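Local coordinates for N-hydroxyarylamine O-acetyltransferase (Bacillus cereus, PDB 4DMO), which probably transfers acetyl groups to arylamines and N-hydroxyarylamines, as an arylamine N-acetyltransferase with an unusual Cys-His-Glu catalytic triad, at residues E191-D194 with E195-N199; M3-F6 with Q7-F11; M251-T254 with N255-S259; T77-Y80 with F81-S85. One frame throughout, in Å; residues are numbered along the deposited sequence.

Overall arrangement
All four contacts lie within single stretches of chain, at the start, middle or end of a helix. Contacts 2 and 4, whose centres are about 9 Å apart, belong to helices 5-14 and 71-84, which pack on each other: Thr4 bonds to Asp84, and Phe10 stacks on Phe81. Contact 4 is buried and contact 2 partly buried, while contacts 1 and 3 lie at the surface. Contact 1 is tied to contact 4 by the bond from Tyr80 to Glu195; contact 3 stands apart, on the C-terminal helix against the five-stranded sheet. Caps dominate contacts 1 and 2; apolar packing dominates contacts 3 and 4, the latter with a serine bonded back at its last turn.

Contact 1 of 4, residues E191-D194 with E195-N199; sequences EEVD and EEKAN
Asp194 holds the start of the helix through its carboxylate and its carbonyl. OD2 of Asp194 accepts from the backbone N of Glu196 at 2.9 Å; the bond is bent, 133° at the hydrogen, and the N-H arrives from above the carboxylate plane, 43° out of it. The carbonyl O of Asp194 also receives two weak bonds, from Lys197 N at 2.9 Å and from Ala198 N at 3.3 Å. The Asp194 and Glu196 side chains run side by side, pointing the same way, and OD2 is 3.2 Å from Glu196 CB. One residue earlier, Val193 supplies the apolar part: its CB sits 3.7 Å from the CB of Lys197, with CG2 near that same atom and CG1 beside the Lys197 CG.

The torsions position these groups. With chi1 of 61°, the Asp194 CG stands between its own backbone N and carbonyl carbon, which turns the carboxylate back toward the N-H of Glu196, the second residue of the helix. Glu195 instead bends at chi2 and sends OE1 out to a hydrogen bond with Tyr80 OH. Farther out, Val193 pairs through its backbone with Leu91 and packs on strand 88-98, while Asn199 OD1 takes the N-H of Ile53. The arrangement is a classic aspartate N-cap, opening helix 195-207 after the loop that follows strand 183-188.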
loop_
_atom_site.group_PDB
_atom_site.type_symbol
_atom_site.label_atom_id
_atom_site.label_comp_id
_atom_site.label_asym_id
_atom_site.label_seq_id
_atom_site.Cartn_x
_atom_site.Cartn_y
_atom_site.Cartn_z
ATOM N N GLU A 191 0.710 16.870 -8.797
ATOM C CA GLU A 191 1.028 16.709 -10.217
ATOM C C GLU A 191 1.097 15.223 -10.637
ATOM O O GLU A 191 1.782 14.405 -10.024
ATOM C CB GLU A 191 2.350 17.422 -10.539
ATOM C CG GLU A 191 2.268 18.990 -10.578
ATOM C CD GLU A 191 2.236 19.687 -9.199
ATOM O OE1 GLU A 191 2.640 19.088 -8.173
ATOM O OE2 GLU A 191 1.793 20.850 -9.150
ATOM N N GLU A 192 0.393 14.905 -11.712
ATOM C CA GLU A 192 0.268 13.545 -12.210
ATOM C C GLU A 192 1.558 12.951 -12.771
ATOM O O GLU A 192 2.363 13.613 -13.435
ATOM C CB GLU A 192 -0.821 13.486 -13.275
ATOM C CG GLU A 192 -0.627 12.380 -14.270
ATOM C CD GLU A 192 -1.870 12.130 -15.089
ATOM O OE1 GLU A 192 -2.941 12.618 -14.675
ATOM O OE2 GLU A 192 -1.767 11.459 -16.140
ATOM N N VAL A 193 1.743 11.679 -12.469
ATOM C CA VAL A 193 2.883 10.929 -12.959
ATOM C C VAL A 193 2.379 9.639 -13.625
ATOM O O VAL A 193 1.202 9.289 -13.490
ATOM C CB VAL A 193 3.866 10.603 -11.799
ATOM C CG1 VAL A 193 4.279 11.873 -11.047
ATOM C CG2 VAL A 193 3.260 9.585 -10.832
ATOM N N ASP A 194 3.274 8.930 -14.320
ATOM C CA ASP A 194 2.918 7.666 -14.983
ATOM C C ASP A 194 3.760 6.494 -14.478
ATOM O O ASP A 194 4.518 6.635 -13.516
ATOM C CB ASP A 194 3.042 7.798 -16.509
ATOM C CG ASP A 194 4.462 8.137 -16.977
ATOM O OD1 ASP A 194 4.590 8.730 -18.077
ATOM O OD2 ASP A 194 5.452 7.808 -16.282
ATOM N N GLU A 195 3.637 5.346 -15.136
ATOM C CA GLU A 195 4.336 4.135 -14.721
ATOM C C GLU A 195 5.832 4.326 -14.670
ATOM O O GLU A 195 6.515 3.637 -13.930
ATOM C CB GLU A 195 4.039 2.974 -15.681
ATOM C CG GLU A 195 2.637 2.423 -15.552
ATOM C CD GLU A 195 1.613 3.282 -16.292
ATOM O OE1 GLU A 195 0.384 2.962 -16.267
ATOM O OE2 GLU A 195 2.044 4.305 -16.876
ATOM N N GLU A 196 6.359 5.224 -15.483
ATOM C CA GLU A 196 7.810 5.424 -15.508
ATOM C C GLU A 196 8.274 5.986 -14.162
ATOM O O GLU A 196 9.374 5.669 -13.690
ATOM C CB GLU A 196 8.241 6.341 -16.663
ATOM C CG GLU A 196 9.695 6.124 -17.108
ATOM C CD GLU A 196 10.195 7.158 -18.116
ATOM O OE1 GLU A 196 9.828 8.359 -18.009
ATOM O OE2 GLU A 196 10.963 6.760 -19.023
ATOM N N LYS A 197 7.454 6.837 -13.541
ATOM C CA LYS A 197 7.803 7.328 -12.216
ATOM C C LYS A 197 7.696 6.170 -11.212
ATOM O O LYS A 197 8.505 6.057 -10.292
ATOM C CB LYS A 197 6.907 8.475 -11.785
ATOM C CG LYS A 197 7.478 9.253 -10.629
ATOM C CD LYS A 197 8.883 9.754 -10.947
ATOM C CE LYS A 197 9.287 10.986 -10.109
ATOM N NZ LYS A 197 10.782 11.166 -10.155
ATOM N N ALA A 198 6.725 5.288 -11.419
ATOM C CA ALA A 198 6.581 4.102 -10.569
ATOM C C ALA A 198 7.808 3.201 -10.676
ATOM O O ALA A 198 8.302 2.696 -9.665
ATOM C CB ALA A 198 5.344 3.353 -10.936
ATOM N N ASN A 199 8.330 3.029 -11.892
ATOM C CA ASN A 199 9.498 2.191 -12.070
ATOM C C ASN A 199 10.690 2.835 -11.430
ATOM O O ASN A 199 11.535 2.160 -10.859
ATOM C CB ASN A 199 9.760 1.884 -13.546
ATOM C CG ASN A 199 8.796 0.844 -14.081
ATOM O OD1 ASN A 199 8.848 -0.312 -13.684
ATOM N ND2 ASN A 199 7.888 1.256 -14.954
#

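Contact 2 of 4, residues M3-F6 with Q7-F11; sequences MTDF and QKQFF
A chi1 of 70° sets the Thr4 OG1 between its own backbone N and carbonyl carbon, turned over the first turn of the helix, while Gln7, with CG beside its backbone N and an extended chain, reaches back past Thr4. The two side chains cross at about a right angle, and each takes the other's backbone N-H. Gln7 N donates to Thr4 OG1 at 3.3 Å, almost straight at 171°; Thr4 N donates to Gln7 OE1 at 3.2 Å, tilted from the plane of that carbonyl. This reciprocal pair is a capping box, which satisfies N-H groups at the open end of helix 5-14.

Met3, just ahead of the cap, folds along the helix. Its CG rests 3.8 Å from the Gln7 CB, and its CE lies 3.9 Å from CE1 of Phe11. The sulfur stands beside that ring, SD lying 5.4 Å from its centroid in an oblique Met-aromatic contact. On another side of the helix the Gln9 amide gives a weak bond from NE2 to OD1 of Asp5 at 3.4 Å, its plane turned 54° from the carboxylate. Phe6 and Phe10 meet more loosely, CE2 to CD1 at 4.2 Å.

Asp5 OD1 has its stronger partner in Lys59 of helix 55-64, a salt bridge, and Thr4 OG1 is also hydrogen-bonded to Asp84. Phe6 packs against both helix 55-64 and helix 71-84, and from that second helix Phe81 stacks on Phe10 and meets Phe11 edge-to-face.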
loop_
_atom_site.group_PDB
_atom_site.type_symbol
_atom_site.label_atom_id
_atom_site.label_comp_id
_atom_site.label_asym_id
_atom_site.label_seq_id
_atom_site.Cartn_x
_atom_site.Cartn_y
_atom_site.Cartn_z
ATOM N N MET A 3 -16.507 -5.901 -18.187
ATOM C CA MET A 3 -15.523 -6.304 -17.127
ATOM C C MET A 3 -14.234 -6.878 -17.713
ATOM O O MET A 3 -14.266 -7.930 -18.350
ATOM C CB MET A 3 -16.154 -7.348 -16.213
ATOM C CG MET A 3 -15.273 -7.770 -15.049
ATOM S SD MET A 3 -16.132 -8.799 -13.825
ATOM C CE MET A 3 -17.356 -7.650 -13.203
ATOM N N THR A 4 -13.097 -6.207 -17.503
ATOM C CA THR A 4 -11.820 -6.721 -18.028
ATOM C C THR A 4 -11.306 -7.888 -17.194
ATOM O O THR A 4 -11.844 -8.188 -16.142
ATOM C CB THR A 4 -10.710 -5.652 -18.073
ATOM O OG1 THR A 4 -10.294 -5.330 -16.740
ATOM C CG2 THR A 4 -11.192 -4.409 -18.791
ATOM N N ASP A 5 -10.266 -8.549 -17.686
ATOM C CA ASP A 5 -9.654 -9.654 -16.962
ATOM C C ASP A 5 -9.023 -9.131 -15.652
ATOM O O ASP A 5 -9.112 -9.773 -14.601
ATOM C CB ASP A 5 -8.599 -10.338 -17.841
ATOM C CG ASP A 5 -8.031 -11.603 -17.206
ATOM O OD1 ASP A 5 -6.784 -11.743 -17.194
ATOM O OD2 ASP A 5 -8.824 -12.453 -16.728
ATOM N N PHE A 6 -8.376 -7.970 -15.726
ATOM C CA PHE A 6 -7.800 -7.351 -14.539
ATOM C C PHE A 6 -8.844 -7.243 -13.444
ATOM O O PHE A 6 -8.600 -7.658 -12.320
ATOM C CB PHE A 6 -7.204 -5.975 -14.852
ATOM C CG PHE A 6 -6.233 -5.494 -13.802
ATOM C CD1 PHE A 6 -4.869 -5.650 -13.983
ATOM C CD2 PHE A 6 -6.689 -4.920 -12.618
ATOM C CE1 PHE A 6 -3.969 -5.226 -13.010
ATOM C CE2 PHE A 6 -5.790 -4.494 -11.638
ATOM C CZ PHE A 6 -4.442 -4.654 -11.834
ATOM N N GLN A 7 -10.012 -6.696 -13.777
ATOM C CA GLN A 7 -11.116 -6.556 -12.822
ATOM C C GLN A 7 -11.562 -7.902 -12.234
ATOM O O GLN A 7 -11.800 -8.036 -11.023
ATOM C CB GLN A 7 -12.307 -5.889 -13.508
ATOM C CG GLN A 7 -12.114 -4.409 -13.804
ATOM C CD GLN A 7 -13.383 -3.750 -14.346
ATOM O OE1 GLN A 7 -13.604 -3.717 -15.558
ATOM N NE2 GLN A 7 -14.220 -3.226 -13.444
ATOM N N LYS A 8 -11.686 -8.906 -13.094
ATOM C CA LYS A 8 -12.169 -10.201 -12.634
ATOM C C LYS A 8 -11.172 -10.843 -11.652
ATOM O O LYS A 8 -11.562 -11.325 -10.590
ATOM C CB LYS A 8 -12.409 -11.127 -13.831
ATOM C CG LYS A 8 -13.079 -12.429 -13.469
ATOM C CD LYS A 8 -13.186 -13.383 -14.665
ATOM C CE LYS A 8 -13.737 -14.769 -14.268
ATOM N NZ LYS A 8 -13.638 -15.758 -15.392
ATOM N N GLN A 9 -9.893 -10.828 -12.013
ATOM C CA GLN A 9 -8.843 -11.372 -11.157
ATOM C C GLN A 9 -8.739 -10.599 -9.855
ATOM O O GLN A 9 -8.405 -11.164 -8.811
ATOM C CB GLN A 9 -7.518 -11.351 -11.884
ATOM C CG GLN A 9 -7.565 -12.037 -13.230
ATOM C CD GLN A 9 -6.743 -13.288 -13.250
ATOM O OE1 GLN A 9 -6.699 -14.041 -12.263
ATOM N NE2 GLN A 9 -6.070 -13.525 -14.375
ATOM N N PHE A 10 -9.029 -9.304 -9.924
ATOM C CA PHE A 10 -9.000 -8.441 -8.762
ATOM C C PHE A 10 -10.113 -8.794 -7.779
ATOM O O PHE A 10 -9.851 -8.979 -6.605
ATOM C CB PHE A 10 -9.080 -6.977 -9.204
ATOM C CG PHE A 10 -8.757 -5.990 -8.117
ATOM C CD1 PHE A 10 -7.474 -5.492 -7.963
ATOM C CD2 PHE A 10 -9.743 -5.541 -7.264
ATOM C CE1 PHE A 10 -7.181 -4.577 -6.964
ATOM C CE2 PHE A 10 -9.451 -4.631 -6.261
ATOM C CZ PHE A 10 -8.159 -4.164 -6.107
ATOM N N PHE A 11 -11.357 -8.882 -8.240
ATOM C CA PHE A 11 -12.436 -9.286 -7.340
ATOM C C PHE A 11 -12.096 -10.668 -6.738
ATOM O O PHE A 11 -12.272 -10.911 -5.537
ATOM C CB PHE A 11 -13.781 -9.364 -8.075
ATOM C CG PHE A 11 -14.331 -8.023 -8.524
ATOM C CD1 PHE A 11 -14.509 -7.751 -9.868
ATOM C CD2 PHE A 11 -14.685 -7.049 -7.608
ATOM C CE1 PHE A 11 -15.032 -6.527 -10.292
ATOM C CE2 PHE A 11 -15.199 -5.841 -8.030
ATOM C CZ PHE A 11 -15.361 -5.582 -9.378
#

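Contact 3 of 4, residues M251-T254 with N255-S259; sequences MQYT and NLLHS
The C-terminal helix 250-261 carries this contact, in which Tyr253 and Leu257, one turn apart, pack against each other on one side of it. CG of Leu257 lies over a face of the Tyr253 ring, 4.2 Å from the centroid and 18° off the ring normal, a CH-pi contact displaced toward the rim. The CD1 methyl reaches the CE1 side of that ring and comes as near as 3.3 Å to CE1; both methyls lie near the Tyr253 OH, CD1 the nearer. Two torsions bring the pair together: the Tyr253 CG is opposite its backbone N (chi1 175°), and the Leu257 CG lies beside its own backbone N (chi1 -82°), so that the branched end leans back over the ring.

Both side chains pack on the five-stranded antiparallel sheet, Leu257 buried. They share Ile219 of strand 218-223, Leu230 of strand 226-231 and Leu43 of the short helix 43-46, so the pair forms part of the apolar packing between the last helix and this sheet. Leu257 also touches Ile263, where the chain turns away from the helix end, and the two are linked by a backbone hydrogen bond.

Regular helical bonds run beneath the side chains, Leu256 N to Gln252 O at 3.1 Å and His258 N to Thr254 O at 3.1 Å. Leu256 folds its CG against that same Gln252 O, 3.3 Å away, while the Gln252 side chain turns back so that OE1 accepts from Thr249 N. On the exposed side, Ser259 OG makes a weak bond to Asn255 O at 3.3 Å.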
loop_
_atom_site.group_PDB
_atom_site.type_symbol
_atom_site.label_atom_id
_atom_site.label_comp_id
_atom_site.label_asym_id
_atom_site.label_seq_id
_atom_site.Cartn_x
_atom_site.Cartn_y
_atom_site.Cartn_z
ATOM N N MET A 251 13.275 -22.500 9.214
ATOM C CA MET A 251 12.411 -23.663 9.007
ATOM C C MET A 251 10.944 -23.300 9.102
ATOM O O MET A 251 10.089 -23.977 8.536
ATOM C CB MET A 251 12.707 -24.746 10.044
ATOM C CG MET A 251 14.190 -25.054 10.219
ATOM S SD MET A 251 14.532 -26.161 11.614
ATOM C CE MET A 251 16.167 -26.767 11.155
ATOM N N GLN A 252 10.631 -22.272 9.875
ATOM C CA GLN A 252 9.225 -21.922 10.080
ATOM C C GLN A 252 8.767 -20.821 9.123
ATOM O O GLN A 252 7.599 -20.410 9.136
ATOM C CB GLN A 252 9.017 -21.386 11.483
ATOM C CG GLN A 252 9.348 -22.329 12.580
ATOM C CD GLN A 252 9.440 -21.631 13.910
ATOM O OE1 GLN A 252 10.491 -21.122 14.282
ATOM N NE2 GLN A 252 8.339 -21.617 14.650
ATOM N N TYR A 253 9.696 -20.307 8.331
ATOM C CA TYR A 253 9.489 -19.054 7.635
ATOM C C TYR A 253 8.619 -19.230 6.387
ATOM O O TYR A 253 7.834 -18.345 6.036
ATOM C CB TYR A 253 10.842 -18.484 7.297
ATOM C CG TYR A 253 10.803 -17.261 6.472
ATOM C CD1 TYR A 253 11.008 -17.341 5.114
ATOM C CD2 TYR A 253 10.589 -16.023 7.039
ATOM C CE1 TYR A 253 10.993 -16.242 4.344
ATOM C CE2 TYR A 253 10.579 -14.905 6.265
ATOM C CZ TYR A 253 10.768 -15.039 4.910
ATOM O OH TYR A 253 10.770 -13.961 4.086
ATOM N N THR A 254 8.724 -20.392 5.744
ATOM C CA THR A 254 7.926 -20.684 4.548
ATOM C C THR A 254 6.490 -20.961 4.879
ATOM O O THR A 254 5.568 -20.481 4.208
ATOM C CB THR A 254 8.461 -21.913 3.782
ATOM O OG1 THR A 254 9.649 -21.554 3.078
ATOM C CG2 THR A 254 7.411 -22.443 2.777
ATOM N N ASN A 255 6.297 -21.765 5.910
ATOM C CA ASN A 255 4.964 -22.036 6.403
ATOM C C ASN A 255 4.247 -20.753 6.817
ATOM O O ASN A 255 3.118 -20.525 6.418
ATOM C CB ASN A 255 5.019 -23.036 7.563
ATOM C CG ASN A 255 5.435 -24.418 7.110
ATOM O OD1 ASN A 255 5.152 -24.821 5.987
ATOM N ND2 ASN A 255 6.141 -25.129 7.965
ATOM N N LEU A 256 4.913 -19.917 7.592
ATOM C CA LEU A 256 4.335 -18.667 8.037
ATOM C C LEU A 256 3.973 -17.729 6.876
ATOM O O LEU A 256 2.971 -17.020 6.927
ATOM C CB LEU A 256 5.289 -17.963 8.993
ATOM C CG LEU A 256 5.280 -18.503 10.433
ATOM C CD1 LEU A 256 6.419 -17.902 11.284
ATOM C CD2 LEU A 256 3.939 -18.252 11.105
ATOM N N LEU A 257 4.828 -17.676 5.871
ATOM C CA LEU A 257 4.576 -16.822 4.731
ATOM C C LEU A 257 3.288 -17.251 4.112
ATOM O O LEU A 257 2.465 -16.431 3.741
ATOM C CB LEU A 257 5.710 -16.902 3.713
ATOM C CG LEU A 257 6.948 -16.051 3.989
ATOM C CD1 LEU A 257 7.984 -16.331 2.910
ATOM C CD2 LEU A 257 6.642 -14.591 4.016
ATOM N N HIS A 258 3.094 -18.557 4.034
ATOM C CA HIS A 258 1.904 -19.080 3.387
ATOM C C HIS A 258 0.680 -19.017 4.279
ATOM O O HIS A 258 -0.373 -18.515 3.876
ATOM C CB HIS A 258 2.106 -20.524 2.940
ATOM C CG HIS A 258 0.865 -21.126 2.378
ATOM N ND1 HIS A 258 0.113 -22.056 3.066
ATOM C CD2 HIS A 258 0.204 -20.887 1.224
ATOM C CE1 HIS A 258 -0.943 -22.381 2.346
ATOM N NE2 HIS A 258 -0.906 -21.693 1.217
ATOM N N SER A 259 0.816 -19.517 5.493
ATOM C CA SER A 259 -0.311 -19.590 6.431
ATOM C C SER A 259 -0.829 -18.219 6.905
ATOM O O SER A 259 -2.038 -18.029 7.095
ATOM C CB SER A 259 0.103 -20.425 7.646
ATOM O OG SER A 259 0.204 -21.764 7.251
#

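Contact 4 of 4, residues T77-Y80 with F81-S85; sequences TMYY and FLKDS
Met78 bends at chi2 and chi3 and brings its thioether against Leu82, one turn on. Met78 CG is 3.7 Å from Leu82 CD1, and Met78 SD is 3.7 Å from Leu82 CG. The same sulfur stands obliquely beside the Phe81 ring, 5.4 Å from the centroid, a Met-aromatic contact. Tyr79 and Lys83 make a second i to i+4 pair: the aliphatic chain of the lysine lies against the phenol, CD being 3.5 Å from Tyr79 OH. With CG opposite its backbone N (chi1 168°), the tyrosine swings along the helix toward that lysine.

These side chains cover different faces of helix 71-84 with neighbouring elements in the helical part of the fold. Met78 meets Ile30 and Met34 of helix 27-37, and Phe81 touches that same Ile30. Tyr79 and Leu82 lie on Val89 of strand 88-98, while Thr77 and Tyr80 pack on Leu58 of helix 55-64.

Polar bonding is mostly backbone, with Leu82 N to Met78 O at 2.8 Å and a matching bond from Asp84 N to Tyr80 O. At the last turn the carbonyl of Phe81 is gripped twice: Ser85 N donates to Phe81 O at 3.1 Å and Ser85 OG at 2.8 Å, from opposite faces of the carbonyl plane. The serine hydroxyl also sits over one face of the Phe81 ring, 3.6 Å above its plane and toward the rim. Among the charged groups, Asp84 OD2 forms a salt bridge with Lys55 of helix 55-64.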
loop_
_atom_site.group_PDB
_atom_site.type_symbol
_atom_site.label_atom_id
_atom_site.label_comp_id
_atom_site.label_asym_id
_atom_site.label_seq_id
_atom_site.Cartn_x
_atom_site.Cartn_y
_atom_site.Cartn_z
ATOM N N THR A 77 -1.508 -1.143 -8.698
ATOM C CA THR A 77 -2.486 -2.217 -8.856
ATOM C C THR A 77 -3.906 -1.684 -8.697
ATOM O O THR A 77 -4.780 -2.020 -9.477
ATOM C CB THR A 77 -2.279 -3.362 -7.826
ATOM O OG1 THR A 77 -1.006 -3.949 -8.025
ATOM C CG2 THR A 77 -3.333 -4.449 -7.975
ATOM N N MET A 78 -4.133 -0.890 -7.648
ATOM C CA MET A 78 -5.460 -0.369 -7.343
ATOM C C MET A 78 -5.830 0.665 -8.411
ATOM O O MET A 78 -6.914 0.654 -8.979
ATOM C CB MET A 78 -5.482 0.232 -5.937
ATOM C CG MET A 78 -6.743 1.033 -5.593
ATOM S SD MET A 78 -8.278 0.070 -5.592
ATOM C CE MET A 78 -8.133 -0.790 -4.043
ATOM N N TYR A 79 -4.883 1.523 -8.716
ATOM C CA TYR A 79 -5.022 2.427 -9.839
ATOM C C TYR A 79 -5.604 1.730 -11.093
ATOM O O TYR A 79 -6.621 2.177 -11.611
ATOM C CB TYR A 79 -3.654 3.023 -10.150
ATOM C CG TYR A 79 -3.577 3.748 -11.460
ATOM C CD1 TYR A 79 -4.201 4.963 -11.621
ATOM C CD2 TYR A 79 -2.849 3.225 -12.533
ATOM C CE1 TYR A 79 -4.131 5.642 -12.806
ATOM C CE2 TYR A 79 -2.764 3.901 -13.721
ATOM C CZ TYR A 79 -3.413 5.117 -13.848
ATOM O OH TYR A 79 -3.360 5.814 -15.014
ATOM N N TYR A 80 -4.976 0.651 -11.579
ATOM C CA TYR A 80 -5.476 -0.052 -12.778
ATOM C C TYR A 80 -6.878 -0.596 -12.592
ATOM O O TYR A 80 -7.721 -0.454 -13.481
ATOM C CB TYR A 80 -4.551 -1.196 -13.230
ATOM C CG TYR A 80 -3.198 -0.712 -13.705
ATOM C CD1 TYR A 80 -3.072 0.125 -14.799
ATOM C CD2 TYR A 80 -2.052 -1.062 -13.019
ATOM C CE1 TYR A 80 -1.844 0.568 -15.192
ATOM C CE2 TYR A 80 -0.839 -0.629 -13.399
ATOM C CZ TYR A 80 -0.725 0.189 -14.484
ATOM O OH TYR A 80 0.519 0.622 -14.863
ATOM N N PHE A 81 -7.152 -1.168 -11.430
ATOM C CA PHE A 81 -8.492 -1.636 -11.158
ATOM C C PHE A 81 -9.483 -0.488 -11.241
ATOM O O PHE A 81 -10.570 -0.642 -11.822
ATOM C CB PHE A 81 -8.600 -2.227 -9.776
ATOM C CG PHE A 81 -10.001 -2.536 -9.384
ATOM C CD1 PHE A 81 -10.640 -3.645 -9.887
ATOM C CD2 PHE A 81 -10.695 -1.698 -8.540
ATOM C CE1 PHE A 81 -11.949 -3.930 -9.533
ATOM C CE2 PHE A 81 -12.002 -1.977 -8.185
ATOM C CZ PHE A 81 -12.622 -3.098 -8.682
ATOM N N LEU A 82 -9.114 0.650 -10.650
ATOM C CA LEU A 82 -10.022 1.810 -10.576
ATOM C C LEU A 82 -10.258 2.399 -11.966
ATOM O O LEU A 82 -11.373 2.783 -12.296
ATOM C CB LEU A 82 -9.481 2.890 -9.620
ATOM C CG LEU A 82 -9.507 2.495 -8.138
ATOM C CD1 LEU A 82 -8.893 3.566 -7.256
ATOM C CD2 LEU A 82 -10.922 2.208 -7.673
ATOM N N LYS A 83 -9.206 2.432 -12.777
ATOM C CA LYS A 83 -9.269 2.913 -14.154
ATOM C C LYS A 83 -10.218 2.071 -15.014
ATOM O O LYS A 83 -11.072 2.625 -15.706
ATOM C CB LYS A 83 -7.860 2.887 -14.743
ATOM C CG LYS A 83 -7.580 3.817 -15.901
ATOM C CD LYS A 83 -6.068 3.917 -16.035
ATOM C CE LYS A 83 -5.586 4.371 -17.408
ATOM N NZ LYS A 83 -4.283 3.668 -17.768
ATOM N N ASP A 84 -10.054 0.739 -14.996
ATOM C CA ASP A 84 -10.963 -0.160 -15.728
ATOM C C ASP A 84 -12.399 -0.066 -15.228
ATOM O O ASP A 84 -13.340 -0.336 -15.969
ATOM C CB ASP A 84 -10.523 -1.609 -15.635
ATOM C CG ASP A 84 -9.305 -1.889 -16.443
ATOM O OD1 ASP A 84 -8.842 -0.970 -17.149
ATOM O OD2 ASP A 84 -8.798 -3.023 -16.355
ATOM N N SER A 85 -12.557 0.304 -13.965
ATOM C CA SER A 85 -13.880 0.468 -13.369
ATOM C C SER A 85 -14.498 1.822 -13.707
ATOM O O SER A 85 -15.512 2.199 -13.128
ATOM C CB SER A 85 -13.822 0.304 -11.847
ATOM O OG SER A 85 -13.346 -0.982 -11.490
#